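PDB 4YZT: cellulose hydrolase, which hydrolyses internal beta-1,4-glucosidic links of cellulose as a three-module family 5 endoglucanase of Bacillus licheniformis, here with cellotetraose bound. Local coordinates for residues A342-K347 / Q424-I429; D354-I359 / G388-I393. All coordinates share one frame; numbering follows the deposited sequence.

Contact 1: residues A342-K347 / Q424-I429; sequences ADLFIK and QVMDII
Asp-343, Leu-344 and Phe-345 pair in parallel register with Asp-427, Ile-428 and Ile-429, the axes of the two short strand segments approaching to 4.8 Å at 14°. Leu-344 is held through both its backbone polar atoms: its N gives a bond to Asp-427 O, and its O takes Ile-429 N at 2.7 Å. Asp-427 N to Ala-342 O and Ile-346 N to Ile-429 O complete the ladder.

On one face, the Phe-345 ring stands alongside Ile-429, whose CD1 lies over the ring 4.1 Å from its centroid, displaced toward the rim, a CH-pi contact. Ile-429 CG1 is anti to its own carbonyl carbon (chi1 -53°) and the chain runs on extended, which brings CD1 over the Phe-345 ring and within 3.7 Å of Asp-343 OD1. With an alanine in place of Phe-345 the ring is gone, and a gap would probably open over Ile-429, leaving its CD1 free to turn. Further along the same face the carboxylates of Asp-343 and Asp-427 lie side by side, their planes turned 44° apart, with Asp-343 OD1 3.7 Å from Asp-427 OD2. Lys-280 forms salt bridges with both and probably offsets their mutual repulsion, while Gln-413 binds Asp-427 OD1. The other face is apolar: Leu-344 CD2 meets Ile-428 CD1 at 3.8 Å and, more loosely, Met-426 CE, and Ile-346 CD1 touches Ile-428 CG2.

Both strands belong to the mixed sheet of the X2 carbohydrate-binding module. Strand 409-418 flanks 424-431 on its far side, and Leu-402 covers Ile-346 and Ile-428. Lys-280 and Trp-284, from helix 280-296 of the catalytic barrel, pack on Ala-342, placing this end of the pair where the two modules meet.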
loop_
_atom_site.group_PDB
_atom_site.type_symbol
_atom_site.label_atom_id
_atom_site.label_comp_id
_atom_site.label_asym_id
_atom_site.label_seq_id
_atom_site.Cartn_x
_atom_site.Cartn_y
_atom_site.Cartn_z
ATOM N N ALA A 342 1.478 -12.069 16.060
ATOM C CA ALA A 342 1.778 -12.746 14.806
ATOM C C ALA A 342 3.248 -13.140 14.751
ATOM O O ALA A 342 3.625 -14.076 14.052
ATOM C CB ALA A 342 1.419 -11.860 13.621
ATOM N N ASP A 343 4.078 -12.390 15.472
ATOM C CA ASP A 343 5.491 -12.717 15.626
ATOM C C ASP A 343 5.794 -12.980 17.090
ATOM O O ASP A 343 5.644 -12.091 17.931
ATOM C CB ASP A 343 6.375 -11.584 15.109
ATOM C CG ASP A 343 6.631 -11.665 13.616
ATOM O OD1 ASP A 343 6.727 -12.785 13.066
ATOM O OD2 ASP A 343 6.753 -10.593 12.987
ATOM N N LEU A 344 6.223 -14.197 17.403
ATOM C CA LEU A 344 6.564 -14.524 18.776
ATOM C C LEU A 344 8.085 -14.515 18.961
ATOM O O LEU A 344 8.784 -15.352 18.391
ATOM C CB LEU A 344 5.973 -15.879 19.160
ATOM C CG LEU A 344 6.298 -16.351 20.574
ATOM C CD1 LEU A 344 5.758 -15.326 21.562
ATOM C CD2 LEU A 344 5.701 -17.727 20.825
ATOM N N PHE A 345 8.582 -13.559 19.749
ATOM C CA PHE A 345 10.011 -13.420 20.028
ATOM C C PHE A 345 10.402 -14.109 21.338
ATOM O O PHE A 345 9.858 -13.803 22.398
ATOM C CB PHE A 345 10.410 -11.939 20.099
ATOM C CG PHE A 345 10.359 -11.221 18.779
ATOM C CD1 PHE A 345 11.477 -11.173 17.954
ATOM C CD2 PHE A 345 9.201 -10.585 18.364
ATOM C CE1 PHE A 345 11.431 -10.493 16.733
ATOM C CE2 PHE A 345 9.152 -9.914 17.148
ATOM C CZ PHE A 345 10.265 -9.863 16.340
ATOM N N ILE A 346 11.341 -15.044 21.261
ATOM C CA ILE A 346 11.843 -15.724 22.448
ATOM C C ILE A 346 13.343 -15.443 22.566
ATOM O O ILE A 346 14.097 -15.672 21.619
ATOM C CB ILE A 346 11.562 -17.256 22.386
ATOM C CG1 ILE A 346 10.057 -17.515 22.496
ATOM C CG2 ILE A 346 12.302 -18.001 23.493
ATOM C CD1 ILE A 346 9.652 -18.897 22.094
ATOM N N LYS A 347 13.778 -14.936 23.714
ATOM C CA LYS A 347 15.181 -14.585 23.864
ATOM C C LYS A 347 16.009 -15.811 24.201
ATOM O O LYS A 347 15.597 -16.651 25.007
ATOM C CB LYS A 347 15.366 -13.521 24.942
ATOM C CG LYS A 347 16.793 -13.007 25.070
ATOM C CD LYS A 347 16.829 -11.729 25.872
ATOM C CE LYS A 347 18.242 -11.182 25.995
ATOM N NZ LYS A 347 18.266 -9.936 26.799
ATOM N N GLN A 424 -3.891 -17.865 9.459
ATOM C CA GLN A 424 -2.939 -16.978 10.114
ATOM C C GLN A 424 -1.648 -17.757 10.358
ATOM O O GLN A 424 -1.687 -18.932 10.736
ATOM C CB GLN A 424 -3.521 -16.453 11.422
ATOM C CG GLN A 424 -4.672 -15.475 11.241
ATOM C CD GLN A 424 -4.180 -14.071 10.970
ATOM O OE1 GLN A 424 -3.734 -13.367 11.876
ATOM N NE2 GLN A 424 -4.225 -13.669 9.714
ATOM N N VAL A 425 -0.513 -17.109 10.126
ATOM C CA VAL A 425 0.796 -17.734 10.334
ATOM C C VAL A 425 1.626 -17.001 11.395
ATOM O O VAL A 425 1.936 -15.822 11.238
ATOM C CB VAL A 425 1.607 -17.766 9.034
ATOM C CG1 VAL A 425 2.992 -18.365 9.286
ATOM C CG2 VAL A 425 0.850 -18.516 7.941
ATOM N N MET A 426 1.992 -17.696 12.467
ATOM C CA MET A 426 2.799 -17.099 13.529
ATOM C C MET A 426 4.259 -17.545 13.444
ATOM O O MET A 426 4.549 -18.740 13.509
ATOM C CB MET A 426 2.219 -17.466 14.899
ATOM C CG MET A 426 2.880 -16.771 16.082
ATOM S SD MET A 426 2.175 -17.290 17.661
ATOM C CE MET A 426 2.921 -18.894 17.848
ATOM N N ASP A 427 5.179 -16.592 13.302
ATOM C CA ASP A 427 6.601 -16.919 13.305
ATOM C C ASP A 427 7.084 -17.077 14.738
ATOM O O ASP A 427 6.767 -16.250 15.598
ATOM C CB ASP A 427 7.425 -15.840 12.602
ATOM C CG ASP A 427 7.318 -15.894 11.089
ATOM O OD1 ASP A 427 6.542 -16.703 10.545
ATOM O OD2 ASP A 427 8.023 -15.100 10.434
ATOM N N ILE A 428 7.817 -18.156 14.998
ATOM C CA ILE A 428 8.475 -18.334 16.281
ATOM C C ILE A 428 9.940 -17.939 16.085
ATOM O O ILE A 428 10.671 -18.611 15.376
ATOM C CB ILE A 428 8.366 -19.777 16.790
ATOM C CG1 ILE A 428 6.902 -20.223 16.819
ATOM C CG2 ILE A 428 9.049 -19.905 18.155
ATOM C CD1 ILE A 428 6.336 -20.444 18.199
ATOM N N ILE A 429 10.348 -16.841 16.707
ATOM C CA ILE A 429 11.635 -16.228 16.420
ATOM C C ILE A 429 12.569 -16.261 17.622
ATOM O O ILE A 429 12.253 -15.705 18.676
ATOM C CB ILE A 429 11.460 -14.757 15.987
ATOM C CG1 ILE A 429 10.450 -14.645 14.840
ATOM C CG2 ILE A 429 12.807 -14.145 15.616
ATOM C CD1 ILE A 429 10.077 -13.199 14.492
#

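Contact 2: residues D354-I359 / G388-I393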
loop_
_atom_site.group_PDB
_atom_site.type_symbol
_atom_site.label_atom_id
_atom_site.label_comp_id
_atom_site.label_asym_id
_atom_site.label_seq_id
_atom_site.Cartn_x
_atom_site.Cartn_y
_atom_site.Cartn_z
ATOM N N ASP A 354 4.271 -21.338 29.178
ATOM C CA ASP A 354 3.172 -21.415 28.225
ATOM C C ASP A 354 2.962 -20.049 27.579
ATOM O O ASP A 354 3.165 -19.011 28.213
ATOM C CB ASP A 354 1.891 -21.898 28.902
ATOM C CG ASP A 354 2.013 -23.311 29.443
ATOM O OD1 ASP A 354 2.963 -24.020 29.056
ATOM O OD2 ASP A 354 1.159 -23.711 30.260
ATOM N N GLN A 355 2.575 -20.065 26.306
ATOM C CA GLN A 355 2.407 -18.849 25.527
ATOM C C GLN A 355 0.960 -18.656 25.108
ATOM O O GLN A 355 0.366 -19.552 24.521
ATOM C CB GLN A 355 3.286 -18.891 24.279
ATOM C CG GLN A 355 3.082 -17.710 23.363
ATOM C CD GLN A 355 3.527 -16.417 24.008
ATOM O OE1 GLN A 355 4.529 -16.386 24.737
ATOM N NE2 GLN A 355 2.783 -15.339 23.757
ATOM N N THR A 356 0.404 -17.487 25.391
ATOM C CA THR A 356 -0.967 -17.201 25.001
ATOM C C THR A 356 -1.004 -16.506 23.647
ATOM O O THR A 356 -0.216 -15.591 23.374
ATOM C CB THR A 356 -1.688 -16.344 26.073
ATOM O OG1 THR A 356 -1.814 -17.109 27.281
ATOM C CG2 THR A 356 -3.084 -15.938 25.611
ATOM N N VAL A 357 -1.902 -16.984 22.787
ATOM C CA VAL A 357 -2.198 -16.337 21.520
ATOM C C VAL A 357 -3.679 -15.990 21.511
ATOM O O VAL A 357 -4.527 -16.874 21.631
ATOM C CB VAL A 357 -1.871 -17.239 20.309
ATOM C CG1 VAL A 357 -2.051 -16.480 19.000
ATOM C CG2 VAL A 357 -0.458 -17.778 20.406
ATOM N N ASP A 358 -3.990 -14.702 21.395
ATOM C CA ASP A 358 -5.373 -14.256 21.323
ATOM C C ASP A 358 -5.844 -14.190 19.875
ATOM O O ASP A 358 -5.097 -13.787 18.986
ATOM C CB ASP A 358 -5.537 -12.888 21.992
ATOM C CG ASP A 358 -5.268 -12.933 23.488
ATOM O OD1 ASP A 358 -5.790 -13.845 24.170
ATOM O OD2 ASP A 358 -4.536 -12.049 23.982
ATOM N N ILE A 359 -7.091 -14.582 19.639
ATOM C CA ILE A 359 -7.640 -14.573 18.283
ATOM C C ILE A 359 -8.892 -13.700 18.180
ATOM O O ILE A 359 -9.883 -13.945 18.869
ATOM C CB ILE A 359 -7.988 -16.003 17.813
ATOM C CG1 ILE A 359 -6.835 -16.971 18.095
ATOM C CG2 ILE A 359 -8.355 -16.011 16.333
ATOM C CD1 ILE A 359 -7.143 -18.391 17.674
ATOM N N GLY A 388 -13.131 -20.278 22.289
ATOM C CA GLY A 388 -12.345 -20.609 21.119
ATOM C C GLY A 388 -11.583 -19.419 20.564
ATOM O O GLY A 388 -11.281 -19.367 19.372
ATOM N N LYS A 389 -11.278 -18.448 21.416
ATOM C CA LYS A 389 -10.560 -17.268 20.947
ATOM C C LYS A 389 -9.263 -17.039 21.713
ATOM O O LYS A 389 -8.623 -15.994 21.563
ATOM C CB LYS A 389 -11.450 -16.027 21.042
ATOM C CG LYS A 389 -12.008 -15.737 22.422
ATOM C CD LYS A 389 -13.024 -14.595 22.369
ATOM C CE LYS A 389 -13.567 -14.276 23.760
ATOM N NZ LYS A 389 -14.601 -13.205 23.735
ATOM N N THR A 390 -8.888 -18.013 22.539
ATOM C CA THR A 390 -7.655 -17.924 23.312
ATOM C C THR A 390 -6.944 -19.264 23.285
ATOM O O THR A 390 -7.483 -20.268 23.748
ATOM C CB THR A 390 -7.914 -17.524 24.770
ATOM O OG1 THR A 390 -9.039 -16.639 24.832
ATOM C CG2 THR A 390 -6.686 -16.846 25.364
ATOM N N VAL A 391 -5.734 -19.268 22.741
ATOM C CA VAL A 391 -4.958 -20.486 22.607
ATOM C C VAL A 391 -3.735 -20.445 23.523
ATOM O O VAL A 391 -3.014 -19.451 23.567
ATOM C CB VAL A 391 -4.520 -20.693 21.145
ATOM C CG1 VAL A 391 -3.434 -21.752 21.042
ATOM C CG2 VAL A 391 -5.730 -21.047 20.275
ATOM N N SER A 392 -3.521 -21.520 24.273
ATOM C CA SER A 392 -2.325 -21.636 25.091
ATOM C C SER A 392 -1.371 -22.665 24.497
ATOM O O SER A 392 -1.636 -23.865 24.558
ATOM C CB SER A 392 -2.683 -22.024 26.522
ATOM O OG SER A 392 -1.512 -22.308 27.270
ATOM N N ILE A 393 -0.274 -22.199 23.908
ATOM C CA ILE A 393 0.752 -23.109 23.418
ATOM C C ILE A 393 1.609 -23.530 24.607
ATOM O O ILE A 393 2.219 -22.680 25.252
ATOM C CB ILE A 393 1.646 -22.458 22.340
ATOM C CG1 ILE A 393 0.807 -21.695 21.307
ATOM C CG2 ILE A 393 2.537 -23.504 21.678
ATOM C CD1 ILE A 393 0.075 -22.583 20.332
HETATM O O HOH W 1 -0.984 -19.722 28.368
HETATM O O HOH W 2 -8.568 -13.947 23.663
#
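Thr-356 CG2 stands anti to its own backbone N and Thr-390 CG2 roughly so, and these settings bring the two methyls together 3.7 Å apart, diagonally across the strand pair. At Thr-390 chi1 is an unusual -33°, which turns OG1 to a bridging water and sets CG2 3.4 Å from Asp-358 OD1. That water donates to Asp-358 OD1 and to Lys-389 O and accepts from Thr-390 OG1, tying three groups at one end of the pair. A second water links Thr-356 OG1 to Ser-392 OG, 2.9 Å from each; Ser-392 OG also bonds Lys-394.

Strands 355-360 and 390-393 are antiparallel neighbours in the mixed sheet of the X2 module, a beta-sandwich of the E-set type. Gln-355 with Ile-393 and Val-357 with Val-391 are hydrogen-bonded pairs, each closed by two backbone bonds. Ile-359 N adds a further bond to Lys-389 O.

The opposite face is mainly aliphatic, with Gln-355 at one end. Ile-359 CD1 reaches diagonally to Val-391 CG2 at 4.0 Å, and Val-357 CG2 rests near Ile-393 CG1, 4.2 Å away. Leu-398 of helix 395-401 packs on Gln-355 and Ile-393, while Gln-355 NE2 bends back to hydrogen-bond Thr-356 O at 3.0 Å, the donor tilted from the carbonyl plane. Asp-354 OD1 takes the backbone N of Ala-395 at the start of that helix.

How the contacts relate
Both contacts build the same mixed sheet of the X2 module, and strands 338-347 and 355-360, consecutive in the chain, make them neighbours: Leu-344 CD1 packs 3.5 Å from Gln-355 CD, and Met-426 SD lies 3.8 Å from Val-357 CG2. Contact 1 is the parallel pairing of the sheet's interior and is largely buried; its two carboxylates are met by protein side chains, a lysine of the catalytic module included. Contact 2, antiparallel and closer to the sheet's edge, turns hydroxyls and a carboxylate outward, where water bridges them. Their largely apolar faces lie on one side of the sheet, joined through Leu-344 with Gln-355 and Met-426 with Val-357.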